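Local coordinates for uncharacterized protein VP1736 (Vibrio parahaemolyticus, PDB 3LXQ), which is of unknown function but carries a sulfatase-family domain of the alkaline phosphatase clan, an alpha/beta fold built round a mixed sheet, at residues A[85-90]-A[295-300]; A[80-85]-A[355-360]; A[117-122]-A[326-331]. All coordinates share one frame; numbering follows the deposited sequence.

Contact 1: A[85-90]-A[295-300]; sequences RKNLVI and WDDTIF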
loop_
_atom_site.group_PDB
_atom_site.type_symbol
_atom_site.label_atom_id
_atom_site.label_comp_id
_atom_site.label_asym_id
_atom_site.label_seq_id
_atom_site.Cartn_x
_atom_site.Cartn_y
_atom_site.Cartn_z
ATOM N N ARG A 85 7.967 -2.860 -21.351
ATOM C CA ARG A 85 7.789 -2.590 -19.913
ATOM C C ARG A 85 7.343 -1.156 -19.665
ATOM O O ARG A 85 7.902 -0.220 -20.237
ATOM C CB ARG A 85 9.071 -2.861 -19.112
ATOM C CG ARG A 85 10.092 -3.761 -19.776
ATOM C CD ARG A 85 11.031 -4.410 -18.776
ATOM N NE ARG A 85 10.484 -5.675 -18.274
ATOM C CZ ARG A 85 11.204 -6.771 -18.028
ATOM N NH1 ARG A 85 12.518 -6.781 -18.243
ATOM N NH2 ARG A 85 10.610 -7.874 -17.584
ATOM N N LYS A 86 6.326 -0.981 -18.827
ATOM C CA LYS A 86 5.851 0.361 -18.514
ATOM C C LYS A 86 6.573 0.957 -17.290
ATOM O O LYS A 86 7.090 0.225 -16.437
ATOM C CB LYS A 86 4.338 0.361 -18.280
ATOM C CG LYS A 86 3.494 0.165 -19.524
ATOM C CD LYS A 86 2.045 -0.088 -19.113
ATOM C CE LYS A 86 1.156 -0.442 -20.298
ATOM N NZ LYS A 86 0.927 0.740 -21.165
ATOM N N ASN A 87 6.604 2.287 -17.219
ATOM C CA ASN A 87 7.030 2.986 -16.013
ATOM C C ASN A 87 6.007 2.732 -14.906
ATOM O O ASN A 87 4.827 2.476 -15.182
ATOM C CB ASN A 87 7.137 4.493 -16.269
ATOM C CG ASN A 87 8.078 4.847 -17.410
ATOM O OD1 ASN A 87 9.212 4.365 -17.487
ATOM N ND2 ASN A 87 7.616 5.727 -18.286
ATOM N N LEU A 88 6.449 2.812 -13.656
ATOM C CA LEU A 88 5.540 2.638 -12.522
ATOM C C LEU A 88 5.614 3.768 -11.489
ATOM O O LEU A 88 6.646 3.989 -10.861
ATOM C CB LEU A 88 5.776 1.283 -11.845
ATOM C CG LEU A 88 4.995 1.001 -10.566
ATOM C CD1 LEU A 88 3.485 0.925 -10.805
ATOM C CD2 LEU A 88 5.509 -0.279 -9.939
ATOM N N VAL A 89 4.490 4.461 -11.317
ATOM C CA VAL A 89 4.408 5.591 -10.401
ATOM C C VAL A 89 3.410 5.240 -9.303
ATOM O O VAL A 89 2.229 4.981 -9.581
ATOM C CB VAL A 89 4.025 6.902 -11.141
ATOM C CG1 VAL A 89 3.627 7.992 -10.173
ATOM C CG2 VAL A 89 5.181 7.375 -12.026
ATOM N N ILE A 90 3.910 5.194 -8.069
ATOM C CA ILE A 90 3.070 4.994 -6.899
ATOM C C ILE A 90 2.875 6.331 -6.166
ATOM O O ILE A 90 3.835 6.940 -5.713
ATOM C CB ILE A 90 3.683 3.941 -5.930
ATOM C CG1 ILE A 90 3.761 2.564 -6.609
ATOM C CG2 ILE A 90 2.867 3.864 -4.620
ATOM C CD1 ILE A 90 4.560 1.505 -5.801
ATOM N N TRP A 295 2.902 9.894 -20.185
ATOM C CA TRP A 295 1.550 9.345 -19.990
ATOM C C TRP A 295 1.277 8.025 -20.709
ATOM O O TRP A 295 0.699 7.101 -20.118
ATOM C CB TRP A 295 0.469 10.359 -20.376
ATOM C CG TRP A 295 -0.918 9.843 -20.089
ATOM C CD1 TRP A 295 -1.819 9.360 -20.996
ATOM C CD2 TRP A 295 -1.539 9.720 -18.802
ATOM N NE1 TRP A 295 -2.970 8.967 -20.357
ATOM C CE2 TRP A 295 -2.827 9.175 -19.011
ATOM C CE3 TRP A 295 -1.139 10.038 -17.493
ATOM C CZ2 TRP A 295 -3.721 8.934 -17.959
ATOM C CZ3 TRP A 295 -2.026 9.797 -16.446
ATOM C CH2 TRP A 295 -3.301 9.246 -16.685
ATOM N N ASP A 296 1.689 7.954 -21.971
ATOM C CA ASP A 296 1.541 6.746 -22.789
ATOM C C ASP A 296 2.186 5.532 -22.136
ATOM O O ASP A 296 1.696 4.408 -22.260
ATOM C CB ASP A 296 2.192 6.958 -24.164
ATOM C CG ASP A 296 1.295 7.701 -25.134
ATOM O OD1 ASP A 296 0.181 8.116 -24.743
ATOM O OD2 ASP A 296 1.713 7.867 -26.304
ATOM N N ASP A 297 3.276 5.779 -21.418
ATOM C CA ASP A 297 4.218 4.734 -21.060
ATOM C C ASP A 297 4.172 4.339 -19.574
ATOM O O ASP A 297 5.058 3.621 -19.101
ATOM C CB ASP A 297 5.623 5.213 -21.448
ATOM C CG ASP A 297 6.634 4.082 -21.557
ATOM O OD1 ASP A 297 7.835 4.402 -21.718
ATOM O OD2 ASP A 297 6.249 2.892 -21.496
ATOM N N THR A 298 3.136 4.775 -18.851
ATOM C CA THR A 298 3.153 4.684 -17.386
ATOM C C THR A 298 1.866 4.194 -16.739
ATOM O O THR A 298 0.761 4.529 -17.191
ATOM C CB THR A 298 3.518 6.053 -16.766
ATOM O OG1 THR A 298 4.695 6.564 -17.400
ATOM C CG2 THR A 298 3.763 5.925 -15.250
ATOM N N ILE A 299 2.031 3.404 -15.671
ATOM C CA ILE A 299 0.945 2.999 -14.797
ATOM C C ILE A 299 1.065 3.774 -13.487
ATOM O O ILE A 299 2.145 3.838 -12.887
ATOM C CB ILE A 299 0.977 1.469 -14.490
ATOM C CG1 ILE A 299 0.788 0.634 -15.765
ATOM C CG2 ILE A 299 -0.050 1.091 -13.401
ATOM C CD1 ILE A 299 -0.568 0.769 -16.443
ATOM N N PHE A 300 -0.056 4.357 -13.059
ATOM C CA PHE A 300 -0.134 5.132 -11.835
ATOM C C PHE A 300 -1.045 4.418 -10.853
ATOM O O PHE A 300 -2.055 3.830 -11.250
ATOM C CB PHE A 300 -0.695 6.531 -12.120
ATOM C CG PHE A 300 0.127 7.336 -13.096
ATOM C CD1 PHE A 300 -0.063 7.198 -14.472
ATOM C CD2 PHE A 300 1.077 8.243 -12.644
ATOM C CE1 PHE A 300 0.690 7.943 -15.382
ATOM C CE2 PHE A 300 1.849 9.002 -13.553
ATOM C CZ PHE A 300 1.650 8.847 -14.917
#
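Strand 87-90 and strand 298-300 run side by side and parallel, their axes 4.7 Å apart at closest approach and 19° from alignment, with Asn-87, Leu-88 and Val-89 facing Thr-298, Ile-299 and Phe-300. The backbone bonds alternate in the way of parallel strands: Asn-87 N gives to Asp-297 O at 2.8 Å, Asn-87 O takes Ile-299 N, and Val-89 N closes on Ile-299 O at 2.9 Å. Phe-300 CA adds a CH...O contact to Val-89 O.

On one face lie Asn-87, Val-89, Thr-298 and Phe-300. The Asn-87 amide reaches across the strands, and ND2 meets Thr-298 OG1 at 3.2 Å, with the hydroxyl oxygen lying in the amide plane. Both ends of this pair have further partners, Asn-87 OD1 taking Phe-241 N and Thr-298 OG1 bonding Tyr-294 O, so the amide is held from two sides and its rotation is fixed. Val-89 and the Phe-300 ring point the same way, flank to flank, Val-89 CG1 coming within 3.6 Å of Phe-300 CD2. With CG2 beside the backbone N, Val-89 turns that methyl to Thr-298 CG2, 3.8 Å away.

On the face of Leu-88 and Ile-299, the aliphatic part of Lys-86 joins in: its CD rests 3.6 Å from Ile-299 CG1. The chain then bends at chi4 (-71°), and NZ makes a long, weak ion pair with Asp-331.

Strand 241-246 pairs with the other edge of strand 87-93, which is thus an interior parallel strand in the central sheet of the alkaline phosphatase-like fold.

Contact 2: A[80-85]-A[355-360]; sequences TYQGKR and GVDAKT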
loop_
_atom_site.group_PDB
_atom_site.type_symbol
_atom_site.label_atom_id
_atom_site.label_comp_id
_atom_site.label_asym_id
_atom_site.label_seq_id
_atom_site.Cartn_x
_atom_site.Cartn_y
_atom_site.Cartn_z
ATOM N N THR A 80 0.788 -10.253 -16.730
ATOM C CA THR A 80 -0.353 -10.209 -17.636
ATOM C C THR A 80 -0.010 -9.373 -18.856
ATOM O O THR A 80 -0.114 -9.848 -19.984
ATOM C CB THR A 80 -1.596 -9.665 -16.922
ATOM O OG1 THR A 80 -1.996 -10.610 -15.923
ATOM C CG2 THR A 80 -2.745 -9.443 -17.883
ATOM N N TYR A 81 0.432 -8.142 -18.635
ATOM C CA TYR A 81 0.861 -7.294 -19.741
ATOM C C TYR A 81 2.178 -7.813 -20.313
ATOM O O TYR A 81 3.088 -8.167 -19.564
ATOM C CB TYR A 81 0.986 -5.834 -19.292
ATOM C CG TYR A 81 1.393 -4.898 -20.408
ATOM C CD1 TYR A 81 0.512 -4.617 -21.462
ATOM C CD2 TYR A 81 2.662 -4.308 -20.425
ATOM C CE1 TYR A 81 0.879 -3.767 -22.494
ATOM C CE2 TYR A 81 3.036 -3.458 -21.453
ATOM C CZ TYR A 81 2.138 -3.192 -22.486
ATOM O OH TYR A 81 2.501 -2.349 -23.515
ATOM N N GLN A 82 2.270 -7.871 -21.637
ATOM C CA GLN A 82 3.435 -8.465 -22.298
ATOM C C GLN A 82 4.124 -7.556 -23.334
ATOM O O GLN A 82 5.057 -7.989 -24.007
ATOM C CB GLN A 82 3.083 -9.837 -22.913
ATOM C CG GLN A 82 2.919 -10.973 -21.872
ATOM C CD GLN A 82 4.241 -11.383 -21.222
ATOM O OE1 GLN A 82 5.249 -11.573 -21.907
ATOM N NE2 GLN A 82 4.236 -11.526 -19.900
ATOM N N GLY A 83 3.678 -6.303 -23.440
ATOM C CA GLY A 83 4.332 -5.315 -24.311
ATOM C C GLY A 83 5.551 -4.708 -23.627
ATOM O O GLY A 83 5.946 -5.158 -22.549
ATOM N N LYS A 84 6.146 -3.687 -24.247
ATOM C CA LYS A 84 7.324 -3.019 -23.693
ATOM C C LYS A 84 7.029 -2.586 -22.261
ATOM O O LYS A 84 5.966 -2.023 -21.994
ATOM C CB LYS A 84 7.716 -1.807 -24.542
ATOM N N ARG A 85 7.967 -2.860 -21.351
ATOM C CA ARG A 85 7.789 -2.590 -19.913
ATOM C C ARG A 85 7.343 -1.156 -19.665
ATOM O O ARG A 85 7.902 -0.220 -20.237
ATOM C CB ARG A 85 9.071 -2.861 -19.112
ATOM C CG ARG A 85 10.092 -3.761 -19.776
ATOM C CD ARG A 85 11.031 -4.410 -18.776
ATOM N NE ARG A 85 10.484 -5.675 -18.274
ATOM C CZ ARG A 85 11.204 -6.771 -18.028
ATOM N NH1 ARG A 85 12.518 -6.781 -18.243
ATOM N NH2 ARG A 85 10.610 -7.874 -17.584
ATOM N N GLY A 355 4.433 -5.250 -17.165
ATOM C CA GLY A 355 5.133 -6.221 -18.002
ATOM C C GLY A 355 6.379 -6.841 -17.398
ATOM O O GLY A 355 7.262 -7.279 -18.125
ATOM N N VAL A 356 6.461 -6.885 -16.070
ATOM C CA VAL A 356 7.624 -7.496 -15.413
ATOM C C VAL A 356 7.277 -8.836 -14.780
ATOM O O VAL A 356 6.464 -8.892 -13.843
ATOM C CB VAL A 356 8.273 -6.552 -14.357
ATOM C CG1 VAL A 356 9.414 -7.259 -13.619
ATOM C CG2 VAL A 356 8.803 -5.294 -15.029
ATOM N N ASP A 357 7.895 -9.905 -15.288
ATOM C CA ASP A 357 7.752 -11.248 -14.696
ATOM C C ASP A 357 8.361 -11.238 -13.292
ATOM O O ASP A 357 9.448 -10.693 -13.093
ATOM C CB ASP A 357 8.459 -12.316 -15.542
ATOM C CG ASP A 357 7.722 -12.647 -16.839
ATOM O OD1 ASP A 357 8.311 -13.376 -17.668
ATOM O OD2 ASP A 357 6.573 -12.194 -17.041
ATOM N N ALA A 358 7.665 -11.863 -12.346
ATOM C CA ALA A 358 7.980 -11.750 -10.931
ATOM C C ALA A 358 8.245 -13.081 -10.245
ATOM O O ALA A 358 7.306 -13.793 -9.872
ATOM C CB ALA A 358 6.848 -10.992 -10.203
ATOM N N LYS A 359 9.520 -13.402 -10.066
ATOM C CA LYS A 359 9.936 -14.525 -9.232
ATOM C C LYS A 359 10.287 -13.949 -7.862
ATOM O O LYS A 359 11.395 -13.464 -7.656
ATOM C CB LYS A 359 11.149 -15.256 -9.842
ATOM C CG LYS A 359 11.649 -16.431 -8.994
ATOM C CD LYS A 359 12.671 -17.285 -9.725
ATOM C CE LYS A 359 12.882 -18.629 -9.031
ATOM N NZ LYS A 359 13.848 -19.464 -9.820
ATOM N N THR A 360 9.327 -13.967 -6.935
ATOM C CA THR A 360 9.504 -13.295 -5.659
ATOM C C THR A 360 8.879 -14.122 -4.542
ATOM O O THR A 360 8.100 -15.043 -4.816
ATOM C CB THR A 360 8.869 -11.876 -5.661
ATOM O OG1 THR A 360 7.485 -11.956 -5.307
ATOM C CG2 THR A 360 9.027 -11.186 -7.021
#
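Tyr-81 sets the edge of its ring against the backbone of Gly-355, with CD2 3.8 Å from Gly-355 N and that nitrogen close to the ring plane. Gly-355, the first residue to leave helical geometry after helix 346-353, closes the helix in a Schellman motif, so the contact is the packing of a helix C-terminus against the loop that leads into strand 87-93. The positive phi of Gly-355 (86°) suits glycine. Its bare CA lies against the loop and comes within 3.2 Å of Tyr-81 O in a CH...O contact. That carbonyl is buried here and has no conventional hydrogen-bond partner in the model.

With CG opposite the backbone N (chi1 -178°), the tyrosine ring is carried beside Gly-355, and the loop curls back over it: Gly-83 N sits 3.5 Å above one face, over the centre of the Tyr-81 ring, while Lys-84 O lies at the edge. A backbone bond between Tyr-81 and Ser-352 ties this loop to the last turn of the helix.

Gln-82 and Asp-357 come near each other beyond the glycine, crossing at about a right angle, but their polar ends are engaged elsewhere: Gln-82 NE2 with Ala-79 O, and Asp-357 OD2 with Ala-79 N. Both therefore fasten onto the same neighbouring residue.

Arg-85 adds the remaining side-chain contact. A bend at chi3 (88°) swings its guanidinium across Val-356 at about a right angle, and NE comes to 3.7 Å from Val-356 CG2. With Gly-355 O at the guanidinium edge, Arg-85 NH2 makes a weak hydrogen bond to that oxygen, 3.4 Å long.

Contact 3: A[117-122]-A[326-331]; sequences MQEGWQ and LIIGKD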
loop_
_atom_site.group_PDB
_atom_site.type_symbol
_atom_site.label_atom_id
_atom_site.label_comp_id
_atom_site.label_asym_id
_atom_site.label_seq_id
_atom_site.Cartn_x
_atom_site.Cartn_y
_atom_site.Cartn_z
HETATM N N MSE A 117 -11.547 8.292 -10.433
HETATM C CA MSE A 117 -11.993 6.940 -10.083
HETATM C C MSE A 117 -12.806 6.313 -11.200
HETATM O O MSE A 117 -12.660 5.128 -11.482
HETATM C CB MSE A 117 -12.835 6.963 -8.808
HETATM C CG MSE A 117 -12.068 7.297 -7.544
HETATM SE SE MSE A 117 -11.540 5.721 -6.536
HETATM C CE MSE A 117 -10.259 4.959 -7.724
ATOM N N GLN A 118 -13.669 7.117 -11.817
ATOM C CA GLN A 118 -14.488 6.671 -12.932
ATOM C C GLN A 118 -13.603 6.354 -14.135
ATOM O O GLN A 118 -13.964 5.537 -14.982
ATOM C CB GLN A 118 -15.528 7.737 -13.322
ATOM C CG GLN A 118 -16.335 8.363 -12.168
ATOM C CD GLN A 118 -16.861 7.353 -11.147
ATOM O OE1 GLN A 118 -17.243 6.228 -11.490
ATOM N NE2 GLN A 118 -16.885 7.760 -9.876
ATOM N N GLU A 119 -12.439 6.994 -14.192
ATOM C CA GLU A 119 -11.545 6.866 -15.337
ATOM C C GLU A 119 -10.626 5.646 -15.277
ATOM O O GLU A 119 -9.852 5.420 -16.204
ATOM C CB GLU A 119 -10.736 8.157 -15.529
ATOM C CG GLU A 119 -11.589 9.346 -15.976
ATOM C CD GLU A 119 -10.885 10.685 -15.847
ATOM O OE1 GLU A 119 -11.554 11.668 -15.466
ATOM O OE2 GLU A 119 -9.671 10.758 -16.130
ATOM N N GLY A 120 -10.712 4.850 -14.207
ATOM C CA GLY A 120 -9.823 3.693 -14.086
ATOM C C GLY A 120 -10.264 2.489 -13.268
ATOM O O GLY A 120 -11.459 2.257 -13.037
ATOM N N TRP A 121 -9.270 1.722 -12.836
ATOM C CA TRP A 121 -9.469 0.523 -12.025
ATOM C C TRP A 121 -9.553 0.909 -10.535
ATOM O O TRP A 121 -8.539 1.152 -9.875
ATOM C CB TRP A 121 -8.338 -0.462 -12.323
ATOM C CG TRP A 121 -8.458 -1.849 -11.711
ATOM C CD1 TRP A 121 -9.489 -2.348 -10.957
ATOM C CD2 TRP A 121 -7.515 -2.918 -11.851
ATOM N NE1 TRP A 121 -9.231 -3.650 -10.605
ATOM C CE2 TRP A 121 -8.030 -4.025 -11.144
ATOM C CE3 TRP A 121 -6.281 -3.041 -12.495
ATOM C CZ2 TRP A 121 -7.348 -5.232 -11.051
ATOM C CZ3 TRP A 121 -5.609 -4.252 -12.416
ATOM C CH2 TRP A 121 -6.142 -5.329 -11.695
ATOM N N GLN A 122 -10.782 0.984 -10.043
ATOM C CA GLN A 122 -11.105 1.475 -8.706
ATOM C C GLN A 122 -11.346 0.269 -7.827
ATOM O O GLN A 122 -12.062 -0.655 -8.229
ATOM C CB GLN A 122 -12.360 2.355 -8.784
ATOM C CG GLN A 122 -13.185 2.481 -7.508
ATOM C CD GLN A 122 -14.525 3.178 -7.736
ATOM O OE1 GLN A 122 -14.831 3.619 -8.848
ATOM N NE2 GLN A 122 -15.331 3.283 -6.680
ATOM N N LEU A 326 -6.592 3.206 -6.645
ATOM C CA LEU A 326 -6.928 3.464 -8.036
ATOM C C LEU A 326 -5.730 3.176 -8.904
ATOM O O LEU A 326 -4.648 3.696 -8.663
ATOM C CB LEU A 326 -7.343 4.934 -8.201
ATOM C CG LEU A 326 -7.940 5.566 -9.475
ATOM C CD1 LEU A 326 -6.946 6.513 -10.104
ATOM C CD2 LEU A 326 -8.474 4.576 -10.510
ATOM N N ILE A 327 -5.917 2.338 -9.915
ATOM C CA ILE A 327 -4.878 2.143 -10.901
ATOM C C ILE A 327 -5.377 2.805 -12.177
ATOM O O ILE A 327 -6.487 2.546 -12.644
ATOM C CB ILE A 327 -4.525 0.656 -11.115
ATOM C CG1 ILE A 327 -3.978 0.036 -9.816
ATOM C CG2 ILE A 327 -3.523 0.506 -12.265
ATOM C CD1 ILE A 327 -3.710 -1.471 -9.907
ATOM N N ILE A 328 -4.551 3.688 -12.713
ATOM C CA ILE A 328 -4.944 4.514 -13.834
ATOM C C ILE A 328 -3.763 4.637 -14.791
ATOM O O ILE A 328 -2.595 4.598 -14.383
ATOM C CB ILE A 328 -5.481 5.898 -13.353
ATOM C CG1 ILE A 328 -6.080 6.704 -14.513
ATOM C CG2 ILE A 328 -4.408 6.675 -12.578
ATOM C CD1 ILE A 328 -6.974 7.869 -14.059
ATOM N N GLY A 329 -4.083 4.736 -16.073
ATOM C CA GLY A 329 -3.071 4.828 -17.098
ATOM C C GLY A 329 -3.720 4.505 -18.413
ATOM O O GLY A 329 -4.807 3.924 -18.445
ATOM N N LYS A 330 -3.052 4.904 -19.491
ATOM C CA LYS A 330 -3.441 4.528 -20.850
ATOM C C LYS A 330 -3.541 3.003 -20.952
ATOM O O LYS A 330 -2.686 2.277 -20.431
ATOM C CB LYS A 330 -2.420 5.067 -21.853
ATOM N N ASP A 331 -4.600 2.530 -21.597
ATOM C CA ASP A 331 -4.863 1.092 -21.760
ATOM C C ASP A 331 -5.367 0.416 -20.478
ATOM O O ASP A 331 -5.660 -0.774 -20.481
ATOM C CB ASP A 331 -3.646 0.337 -22.329
ATOM C CG ASP A 331 -3.170 0.889 -23.676
ATOM O OD1 ASP A 331 -3.997 1.263 -24.543
ATOM O OD2 ASP A 331 -1.938 0.931 -23.866
#
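Leu-326 meets Met-117, modelled as selenomethionine, where helix 111-118 ends and the chain turns into strand 121-127, here paired antiparallel with strand 322-328 in the mixed sheet of the alkaline phosphatase-like fold. The two side chains slide past each other in opposite directions; bends at chi2 and chi3 carry the methionine methyl back to the leucine, though its modelled approach is too close to be trusted. Leu-326 CD2 also lies 3.5 Å from Trp-121 O, and Leu-326 CA makes a CH...O contact with the same carbonyl.

Ile-327 forms the hydrogen-bonded pair with Trp-121: its N gives to Trp-121 O and its O takes Trp-121 N, both at 2.9 Å. Their side chains run alongside each other on one face, Ile-327 CD1 reaching the six-membered part of the indole at CE3, 4.0 Å away. Leu-350 and Leu-353 of helix 346-353 pack on Ile-327 from this face. The indole is fixed at its other end by a hydrogen bond from NE1 to Asp-337 OD2.

Ile-328 lies opposite Gly-120, whose CA comes to 3.8 Å from Ile-327 O. With CG1 opposite the backbone N (chi1 -172°), Ile-328 extends toward Glu-119, whose carboxylate salt-bridges Lys-290; Ile-328 CD1 stops 4.0 Å from Glu-119 CB.

In the fold
Contacts 1 and 3 belong to one mixed sheet, and strands 298-304 and 322-328 join them as antiparallel neighbours. Across that seam Phe-300 N lies 2.9 Å from Ile-328 O, a probable hydrogen bond, and Ile-299 CG2 packs on Ile-327 CG2 at 3.7 Å; the centres of the two contacts are about 12 Å apart. Contact 2 lies nearer the surface, its centre about 13 Å from that of contact 1. They share Arg-85, and Lys-86 CE touches Tyr-81 CZ at 3.6 Å. Contacts 2 and 3 do not touch, their nearest atoms being about 6 Å apart, but helix 346-353, which packs on Ile-327, is followed by the Schellman turn at Gly-355 of contact 2.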